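Long-range contacts in hemin degrading factor (Pseudomonas aeruginosa, PDB 4MF9), which binds heme and probably degrades it or passes it to a heme oxygenase during bacterial iron uptake: residues Val45-Leu50 against Gly149-Lys154; Leu73-Pro78 against Glu167-Arg172; Ala306-Val311 against Thr321-Phe326. All blocks are in the same frame, centred on the assembly; numbering follows the deposited sequence.

In the fold
Followed from the N terminus, the chain first meets Val45-Leu50, at the start of helix 47-52, and then Leu73-Pro78, between helix 66-72 and strand 78-84. Contact 1 closes when Gly149-Lys154 returns at the head of strand 151-157, tying a helix start to the sheet; contact 2 closes soon after, tying the turn after helix 66-72 to helix 166-173. The two loops therefore cross rather than nest, both within the first HemS/ChuX domain, their centres about 21 Å apart. Contact 3 comes later, in series with both: a hairpin in the second such domain and in the other sheet, beside the heme. Its centre lies about 28 Å from that of contact 1, across the middle of the chain.

Contact 1 of 3, residues Val45-Leu50 against Gly149-Lys154; sequences VSEGEL and GVAVHK
Glu47 reaches from the first turn of helix 47-52 to Lys154 on strand 151-157. Glu47 CB stands 3.9 Å from Gly149 O. CG is anti to the backbone N (chi1 -171°) and the chain runs on extended, which carries the carboxylate along the strand. Glu47 OE1 passes 3.6 Å from Ala151 CB, a small methyl, consistent with the water beside it that donates to OE1 and accepts from Ala151 N. Glu47 OE2 receives Lys154 NZ at 2.7 Å on its syn side, somewhat out of the carboxylate plane, in a salt bridge between extended chains arriving from opposite directions. A second water donates to OE1 and accepts a weak bond from the ammonium. At the helix start, Gly48 N donates to Gly149 O (2.8 Å), on a lone pair in the carbonyl plane. Ser46 and Glu49 form a capping box, Ser46 OG accepting from Glu49 N and Glu49 OE1 from Ser46 N. Glycine suits position 149: a CB would point at Ser46 OG and, at this positive phi, crowd the preceding carbonyl oxygen. The helix start thus sits at the head of strand 151-157, with Phe145 of strand 138-146 touching Glu47 and Ala151, and helix 36-42 touching Glu47 and Leu50.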
loop_
_atom_site.group_PDB
_atom_site.type_symbol
_atom_site.label_atom_id
_atom_site.label_comp_id
_atom_site.label_asym_id
_atom_site.label_seq_id
_atom_site.Cartn_x
_atom_site.Cartn_y
_atom_site.Cartn_z
ATOM N N VAL A 45 3.127 -19.823 -8.931
ATOM C CA VAL A 45 1.918 -19.739 -8.109
ATOM C C VAL A 45 1.768 -18.363 -7.466
ATOM O O VAL A 45 2.679 -17.537 -7.526
ATOM C CB VAL A 45 1.897 -20.809 -6.985
ATOM C CG1 VAL A 45 1.908 -22.218 -7.563
ATOM C CG2 VAL A 45 3.061 -20.605 -6.021
ATOM N N SER A 46 0.621 -18.116 -6.844
ATOM C CA SER A 46 0.443 -16.886 -6.084
ATOM C C SER A 46 1.142 -17.003 -4.730
ATOM O O SER A 46 1.371 -18.114 -4.236
ATOM C CB SER A 46 -1.036 -16.593 -5.879
ATOM O OG SER A 46 -1.620 -17.526 -4.991
ATOM N N GLU A 47 1.495 -15.861 -4.141
ATOM C CA GLU A 47 2.076 -15.839 -2.802
ATOM C C GLU A 47 1.119 -16.457 -1.789
ATOM O O GLU A 47 1.551 -17.125 -0.852
ATOM C CB GLU A 47 2.438 -14.405 -2.386
ATOM C CG GLU A 47 3.253 -14.324 -1.086
ATOM C CD GLU A 47 3.716 -12.913 -0.761
ATOM O OE1 GLU A 47 3.413 -11.980 -1.546
ATOM O OE2 GLU A 47 4.394 -12.737 0.279
ATOM N N GLY A 48 -0.182 -16.237 -1.986
ATOM C CA GLY A 48 -1.194 -16.798 -1.107
ATOM C C GLY A 48 -1.163 -18.319 -1.047
ATOM O O GLY A 48 -1.264 -18.906 0.032
ATOM N N GLU A 49 -1.014 -18.925 -2.201
ATOM C CA GLU A 49 -0.885 -20.353 -2.332
ATOM C C GLU A 49 0.368 -20.857 -1.647
ATOM O O GLU A 49 0.336 -21.810 -0.950
ATOM C CB GLU A 49 -0.846 -20.721 -3.768
ATOM C CG GLU A 49 -2.170 -20.700 -4.434
ATOM C CD GLU A 49 -2.049 -20.832 -5.942
ATOM O OE1 GLU A 49 -1.823 -19.818 -6.638
ATOM O OE2 GLU A 49 -2.122 -21.970 -6.390
ATOM N N LEU A 50 1.443 -20.121 -1.832
ATOM C CA LEU A 50 2.741 -20.452 -1.245
ATOM C C LEU A 50 2.633 -20.458 0.275
ATOM O O LEU A 50 3.064 -21.411 0.934
ATOM C CB LEU A 50 3.818 -19.456 -1.691
ATOM C CG LEU A 50 5.224 -19.974 -2.031
ATOM C CD1 LEU A 50 6.242 -18.849 -2.130
ATOM C CD2 LEU A 50 5.699 -20.990 -1.030
ATOM N N GLY A 149 -4.754 -14.313 -4.691
ATOM C CA GLY A 149 -3.603 -14.801 -3.939
ATOM C C GLY A 149 -2.468 -13.795 -3.787
ATOM O O GLY A 149 -1.395 -14.126 -3.265
ATOM N N VAL A 150 -2.694 -12.559 -4.232
ATOM C CA VAL A 150 -1.665 -11.521 -4.129
ATOM C C VAL A 150 -1.723 -10.887 -2.751
ATOM O O VAL A 150 -2.807 -10.663 -2.218
ATOM C CB VAL A 150 -1.863 -10.427 -5.196
ATOM C CG1 VAL A 150 -0.646 -9.513 -5.259
ATOM C CG2 VAL A 150 -2.124 -11.067 -6.555
ATOM N N ALA A 151 -0.569 -10.599 -2.163
ATOM C CA ALA A 151 -0.546 -9.988 -0.836
ATOM C C ALA A 151 -1.356 -8.702 -0.776
ATOM O O ALA A 151 -1.285 -7.857 -1.683
ATOM C CB ALA A 151 0.878 -9.721 -0.399
ATOM N N VAL A 152 -2.109 -8.548 0.304
ATOM C CA VAL A 152 -2.852 -7.317 0.534
ATOM C C VAL A 152 -2.092 -6.424 1.511
ATOM O O VAL A 152 -1.848 -5.239 1.241
ATOM C CB VAL A 152 -4.270 -7.609 1.073
ATOM C CG1 VAL A 152 -4.871 -6.360 1.633
ATOM C CG2 VAL A 152 -5.140 -8.141 -0.024
ATOM N N HIS A 153 -1.677 -7.021 2.622
ATOM C CA HIS A 153 -1.224 -6.287 3.793
ATOM C C HIS A 153 -0.595 -7.291 4.753
ATOM O O HIS A 153 -1.114 -8.410 4.912
ATOM C CB HIS A 153 -2.454 -5.672 4.465
ATOM C CG HIS A 153 -2.147 -4.812 5.658
ATOM N ND1 HIS A 153 -1.254 -3.764 5.617
ATOM C CD2 HIS A 153 -2.653 -4.834 6.916
ATOM C CE1 HIS A 153 -1.207 -3.184 6.810
ATOM N NE2 HIS A 153 -2.047 -3.815 7.611
ATOM N N LYS A 154 0.489 -6.901 5.416
ATOM C CA LYS A 154 1.115 -7.794 6.405
ATOM C C LYS A 154 1.444 -7.000 7.648
ATOM O O LYS A 154 1.793 -5.819 7.553
ATOM C CB LYS A 154 2.415 -8.404 5.864
ATOM C CG LYS A 154 2.233 -9.313 4.680
ATOM C CD LYS A 154 3.554 -9.538 3.954
ATOM C CE LYS A 154 3.384 -10.593 2.871
ATOM N NZ LYS A 154 4.593 -10.708 2.023
HETATM O O HOH W 1 1.922 -11.148 -3.422
HETATM O O HOH W 2 4.298 -9.321 -1.048
#

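Contact 2 of 3, residues Leu73-Pro78 against Glu167-Arg172; sequences LGELGP and EPLVER
Leu169, on helix 166-173, pushes one methyl against the side chain of Leu76, and this is the tight part of the contact. The methyl CD1 of Leu169 meets Leu76 CD2 at 3.8 Å, with Leu76 CG and CD1 almost as near, so it rests against the whole fork of the isobutyl group rather than a single tip. The two leucines cross at about a right angle. With its CG anti to the backbone N (chi1 -157°), Leu169 projects from the helix toward the short 3-10 turn 74-76. Leu73 adds a looser touch: its CD2 stands 4.5 Å from Leu169 CD1. Leucine's apolar fork suits this buried place, where methyl meets methyl.

The outer side is different in character. Glu75 and Arg172, both exposed, come from opposite directions and form a salt bridge, Glu75 OE1 to Arg172 NH2 at 2.8 Å. Their carboxylate and guanidinium planes are 24° apart, yet OE1 approaches the guanidinium obliquely, and Glu75 OE2 remains 3.7 Å from Arg172 NH2. A bend at chi3 (32°) brings the arginine tip across. Long charged chains can meet here at the exposed margin.

Leu73 also touches Val155 and Leu76 touches Leu157, so the turn's leucines link Leu169 of the helix to strand 151-157: helix and turn packed beside the antiparallel sheet of the HemS/ChuX domain.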
loop_
_atom_site.group_PDB
_atom_site.type_symbol
_atom_site.label_atom_id
_atom_site.label_comp_id
_atom_site.label_asym_id
_atom_site.label_seq_id
_atom_site.Cartn_x
_atom_site.Cartn_y
_atom_site.Cartn_z
ATOM N N LEU A 73 -5.270 -6.947 16.701
ATOM C CA LEU A 73 -3.883 -6.735 16.435
ATOM C C LEU A 73 -3.316 -5.703 17.358
ATOM O O LEU A 73 -2.165 -5.633 17.526
ATOM C CB LEU A 73 -3.640 -6.347 14.993
ATOM C CG LEU A 73 -3.965 -7.379 13.952
ATOM C CD1 LEU A 73 -3.796 -6.910 12.511
ATOM C CD2 LEU A 73 -3.262 -8.665 14.155
ATOM N N GLY A 74 -4.185 -4.878 17.900
ATOM C CA GLY A 74 -3.763 -3.887 18.875
ATOM C C GLY A 74 -3.212 -4.513 20.146
ATOM O O GLY A 74 -2.499 -3.864 20.911
ATOM N N GLU A 75 -3.539 -5.763 20.376
ATOM C CA GLU A 75 -3.094 -6.510 21.528
ATOM C C GLU A 75 -1.578 -6.740 21.468
ATOM O O GLU A 75 -0.961 -6.998 22.419
ATOM C CB GLU A 75 -3.899 -7.808 21.640
ATOM C CG GLU A 75 -5.361 -7.628 22.075
ATOM C CD GLU A 75 -6.318 -8.793 21.750
ATOM O OE1 GLU A 75 -5.893 -9.865 21.343
ATOM O OE2 GLU A 75 -7.540 -8.616 21.893
ATOM N N LEU A 76 -1.030 -6.644 20.274
ATOM C CA LEU A 76 0.360 -7.003 20.023
ATOM C C LEU A 76 1.365 -5.897 20.331
ATOM O O LEU A 76 2.569 -6.121 20.232
ATOM C CB LEU A 76 0.527 -7.450 18.571
ATOM C CG LEU A 76 -0.354 -8.637 18.187
ATOM C CD1 LEU A 76 -0.334 -8.864 16.688
ATOM C CD2 LEU A 76 0.092 -9.894 18.919
ATOM N N GLY A 77 0.886 -4.714 20.702
ATOM C CA GLY A 77 1.784 -3.593 20.937
ATOM C C GLY A 77 2.396 -3.087 19.646
ATOM O O GLY A 77 1.829 -3.285 18.575
ATOM N N PRO A 78 3.551 -2.421 19.740
ATOM C CA PRO A 78 4.210 -1.894 18.541
ATOM C C PRO A 78 4.550 -2.996 17.551
ATOM O O PRO A 78 5.230 -3.966 17.904
ATOM C CB PRO A 78 5.497 -1.265 19.094
ATOM C CG PRO A 78 5.153 -0.905 20.498
ATOM C CD PRO A 78 4.239 -2.004 20.976
ATOM N N GLU A 167 -0.115 -16.126 20.944
ATOM C CA GLU A 167 -0.813 -17.379 20.904
ATOM C C GLU A 167 -2.299 -17.328 21.173
ATOM O O GLU A 167 -3.047 -17.925 20.482
ATOM C CB GLU A 167 -0.116 -18.432 21.716
ATOM C CG GLU A 167 -0.092 -19.780 21.016
ATOM C CD GLU A 167 0.739 -19.829 19.753
ATOM O OE1 GLU A 167 0.165 -20.037 18.668
ATOM O OE2 GLU A 167 1.973 -19.686 19.839
ATOM N N PRO A 168 -2.709 -16.566 22.150
ATOM C CA PRO A 168 -4.153 -16.437 22.376
ATOM C C PRO A 168 -4.867 -15.794 21.194
ATOM O O PRO A 168 -6.014 -16.149 20.904
ATOM C CB PRO A 168 -4.227 -15.500 23.582
ATOM C CG PRO A 168 -2.961 -15.740 24.314
ATOM C CD PRO A 168 -1.933 -15.938 23.236
ATOM N N LEU A 169 -4.213 -14.866 20.528
ATOM C CA LEU A 169 -4.794 -14.298 19.350
ATOM C C LEU A 169 -4.980 -15.299 18.252
ATOM O O LEU A 169 -6.039 -15.406 17.702
ATOM C CB LEU A 169 -3.889 -13.197 18.850
ATOM C CG LEU A 169 -4.455 -12.106 17.991
ATOM C CD1 LEU A 169 -3.363 -11.077 17.910
ATOM C CD2 LEU A 169 -4.629 -12.732 16.662
ATOM N N VAL A 170 -3.950 -16.074 17.994
ATOM C CA VAL A 170 -4.022 -17.109 16.967
ATOM C C VAL A 170 -5.131 -18.140 17.253
ATOM O O VAL A 170 -5.951 -18.440 16.377
ATOM C CB VAL A 170 -2.651 -17.791 16.768
ATOM C CG1 VAL A 170 -2.796 -19.059 15.948
ATOM C CG2 VAL A 170 -1.669 -16.839 16.091
ATOM N N GLU A 171 -5.208 -18.617 18.482
ATOM C CA GLU A 171 -6.184 -19.645 18.847
ATOM C C GLU A 171 -7.610 -19.166 18.698
ATOM O O GLU A 171 -8.424 -19.877 18.239
ATOM C CB GLU A 171 -5.931 -20.267 20.240
ATOM C CG GLU A 171 -7.156 -20.821 20.968
ATOM C CD GLU A 171 -7.611 -22.176 20.438
ATOM O OE1 GLU A 171 -8.649 -22.662 20.912
ATOM O OE2 GLU A 171 -6.914 -22.764 19.613
ATOM N N ARG A 172 -7.863 -17.948 19.098
ATOM C CA ARG A 172 -9.181 -17.326 19.023
ATOM C C ARG A 172 -9.674 -17.144 17.589
ATOM O O ARG A 172 -10.871 -17.294 17.302
ATOM C CB ARG A 172 -9.136 -15.976 19.741
ATOM C CG ARG A 172 -10.360 -15.100 19.558
ATOM C CD ARG A 172 -10.302 -13.932 20.525
ATOM N NE ARG A 172 -8.919 -13.526 20.776
ATOM C CZ ARG A 172 -8.562 -12.576 21.635
ATOM N NH1 ARG A 172 -9.490 -11.934 22.335
ATOM N NH2 ARG A 172 -7.278 -12.276 21.799
#

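Contact 3 of 3, residues Ala306-Val311 against Thr321-Phe326; sequences AELWRV and TSWEAF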
loop_
_atom_site.group_PDB
_atom_site.type_symbol
_atom_site.label_atom_id
_atom_site.label_comp_id
_atom_site.label_asym_id
_atom_site.label_seq_id
_atom_site.Cartn_x
_atom_site.Cartn_y
_atom_site.Cartn_z
ATOM N N ALA A 306 6.493 5.069 -14.670
ATOM C CA ALA A 306 6.290 5.424 -16.070
ATOM C C ALA A 306 5.912 6.893 -16.236
ATOM O O ALA A 306 6.342 7.534 -17.194
ATOM C CB ALA A 306 5.243 4.554 -16.695
ATOM N N GLU A 307 5.078 7.409 -15.332
ATOM C CA GLU A 307 4.671 8.821 -15.372
ATOM C C GLU A 307 4.671 9.425 -13.983
ATOM O O GLU A 307 4.379 8.746 -12.989
ATOM C CB GLU A 307 3.264 8.994 -15.944
ATOM C CG GLU A 307 2.967 8.241 -17.208
ATOM C CD GLU A 307 1.488 8.256 -17.547
ATOM O OE1 GLU A 307 0.802 9.276 -17.271
ATOM O OE2 GLU A 307 1.018 7.242 -18.098
ATOM N N LEU A 308 4.978 10.714 -13.930
ATOM C CA LEU A 308 5.030 11.459 -12.685
ATOM C C LEU A 308 4.290 12.776 -12.902
ATOM O O LEU A 308 4.634 13.552 -13.815
ATOM C CB LEU A 308 6.486 11.747 -12.293
ATOM C CG LEU A 308 6.546 12.471 -10.947
ATOM C CD1 LEU A 308 5.896 11.580 -9.848
ATOM C CD2 LEU A 308 7.957 12.871 -10.584
ATOM N N TRP A 309 3.272 13.024 -12.080
ATOM C CA TRP A 309 2.430 14.210 -12.244
ATOM C C TRP A 309 2.392 15.066 -10.995
ATOM O O TRP A 309 2.308 14.543 -9.873
ATOM C CB TRP A 309 0.995 13.774 -12.549
ATOM C CG TRP A 309 0.815 13.191 -13.896
ATOM C CD1 TRP A 309 1.034 11.894 -14.268
ATOM C CD2 TRP A 309 0.357 13.876 -15.059
ATOM N NE1 TRP A 309 0.752 11.736 -15.601
ATOM C CE2 TRP A 309 0.326 12.939 -16.109
ATOM C CE3 TRP A 309 -0.032 15.198 -15.317
ATOM C CZ2 TRP A 309 -0.073 13.284 -17.401
ATOM C CZ3 TRP A 309 -0.435 15.534 -16.592
ATOM C CH2 TRP A 309 -0.453 14.584 -17.622
ATOM N N ARG A 310 2.444 16.369 -11.189
ATOM C CA ARG A 310 2.059 17.314 -10.194
ATOM C C ARG A 310 0.539 17.577 -10.351
ATOM O O ARG A 310 0.111 17.891 -11.385
ATOM C CB ARG A 310 2.820 18.627 -10.302
ATOM C CG ARG A 310 2.326 19.768 -9.472
ATOM C CD ARG A 310 3.290 20.979 -9.413
ATOM N NE ARG A 310 3.797 21.359 -10.717
ATOM C CZ ARG A 310 5.072 21.555 -11.017
ATOM N NH1 ARG A 310 6.018 21.418 -10.102
ATOM N NH2 ARG A 310 5.399 21.923 -12.227
ATOM N N VAL A 311 -0.217 17.455 -9.286
ATOM C CA VAL A 311 -1.676 17.569 -9.402
ATOM C C VAL A 311 -2.200 18.568 -8.387
ATOM O O VAL A 311 -1.731 18.583 -7.244
ATOM C CB VAL A 311 -2.362 16.209 -9.149
ATOM C CG1 VAL A 311 -3.887 16.302 -9.373
ATOM C CG2 VAL A 311 -1.764 15.135 -10.044
ATOM N N THR A 321 -2.130 20.243 -3.275
ATOM C CA THR A 321 -1.140 19.849 -4.265
ATOM C C THR A 321 -0.510 18.510 -3.892
ATOM O O THR A 321 -0.166 18.285 -2.738
ATOM C CB THR A 321 -0.031 20.901 -4.362
ATOM O OG1 THR A 321 -0.631 22.201 -4.481
ATOM C CG2 THR A 321 0.848 20.634 -5.571
ATOM N N SER A 322 -0.355 17.631 -4.877
ATOM C CA SER A 322 0.236 16.316 -4.655
ATOM C C SER A 322 1.098 15.969 -5.850
ATOM O O SER A 322 0.949 16.573 -6.913
ATOM C CB SER A 322 -0.859 15.261 -4.506
ATOM O OG SER A 322 -1.636 15.189 -5.689
ATOM N N TRP A 323 2.008 15.012 -5.666
ATOM C CA TRP A 323 2.716 14.377 -6.772
ATOM C C TRP A 323 2.246 12.929 -6.825
ATOM O O TRP A 323 2.125 12.276 -5.785
ATOM C CB TRP A 323 4.229 14.404 -6.542
ATOM C CG TRP A 323 4.869 15.734 -6.834
ATOM C CD1 TRP A 323 4.274 16.968 -6.792
ATOM C CD2 TRP A 323 6.224 15.956 -7.232
ATOM N NE1 TRP A 323 5.190 17.946 -7.125
ATOM C CE2 TRP A 323 6.394 17.346 -7.396
ATOM C CE3 TRP A 323 7.320 15.110 -7.444
ATOM C CZ2 TRP A 323 7.606 17.908 -7.779
ATOM C CZ3 TRP A 323 8.526 15.672 -7.825
ATOM C CH2 TRP A 323 8.660 17.061 -7.988
ATOM N N GLU A 324 1.966 12.440 -8.030
ATOM C CA GLU A 324 1.423 11.101 -8.223
ATOM C C GLU A 324 2.249 10.365 -9.281
ATOM O O GLU A 324 2.399 10.827 -10.414
ATOM C CB GLU A 324 -0.075 11.193 -8.578
ATOM C CG GLU A 324 -0.833 12.041 -7.547
ATOM C CD GLU A 324 -2.335 12.087 -7.726
ATOM O OE1 GLU A 324 -2.870 11.434 -8.651
ATOM O OE2 GLU A 324 -2.982 12.789 -6.921
ATOM N N ALA A 325 2.817 9.231 -8.880
ATOM C CA ALA A 325 3.647 8.418 -9.765
ATOM C C ALA A 325 2.862 7.180 -10.194
ATOM O O ALA A 325 2.219 6.518 -9.371
ATOM C CB ALA A 325 4.916 8.025 -9.059
ATOM N N PHE A 326 2.902 6.859 -11.458
ATOM C CA PHE A 326 2.212 5.756 -12.038
ATOM C C PHE A 326 3.140 4.778 -12.767
ATOM O O PHE A 326 4.128 5.181 -13.324
ATOM C CB PHE A 326 1.194 6.225 -13.028
ATOM C CG PHE A 326 0.199 7.204 -12.453
ATOM C CD1 PHE A 326 0.480 8.540 -12.382
ATOM C CD2 PHE A 326 -1.009 6.769 -11.979
ATOM C CE1 PHE A 326 -0.430 9.430 -11.894
ATOM C CE2 PHE A 326 -1.917 7.646 -11.455
ATOM C CZ PHE A 326 -1.617 8.972 -11.392
HETATM O O HOH W 3 -3.855 17.009 -5.218
#
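This antiparallel beta hairpin of strands 307-313 and 320-326 flanks the heme pocket, with Glu324 close to the bound heme. Hydrogen-bonded pairs Glu307-Phe326, Trp309-Glu324 and Val311-Ser322 take turns along the ladder with non-hydrogen-bonded Leu308-Ala325 and Arg310-Trp323. At the open end Ala306 N (2.7 Å) and Glu307 N (3.1 Å) both donate to Phe326 O, a classic beta bulge. Glu307, Trp309, Val311, Ser322, Glu324 and Phe326 share one face. There Trp309 CD1 approaches Phe326 CE1 at 3.7 Å, the indole and phenyl planes steeply inclined at 82°. Trp309 NE1 donates to the anti lone pair of Glu307 OE1 (3.0 Å), which lies in the ring plane and so helps fix the indole's rotation. Val311 CG2 packs 3.9 Å from Glu324 CD, the two side chains crossing at about a right angle. On the other face Leu308 divides its methyls: CD1 against Ala325 CB, CD2 against Trp323 CE3 at 3.9 Å. The aliphatic stem of Arg310 runs alongside the indole of Trp323, while its guanidinium continues to Glu241 and the carbonyl of Ala354. Rings and leucine methyls thus suit the apolar parts, while the buried carboxylate of Glu324 has charged partners. Extended beyond CG, it is salt-bridged to Arg228 and Lys313, whose positive charge it would probably offset, probably supporting two heme-binding residues from beside the cofactor.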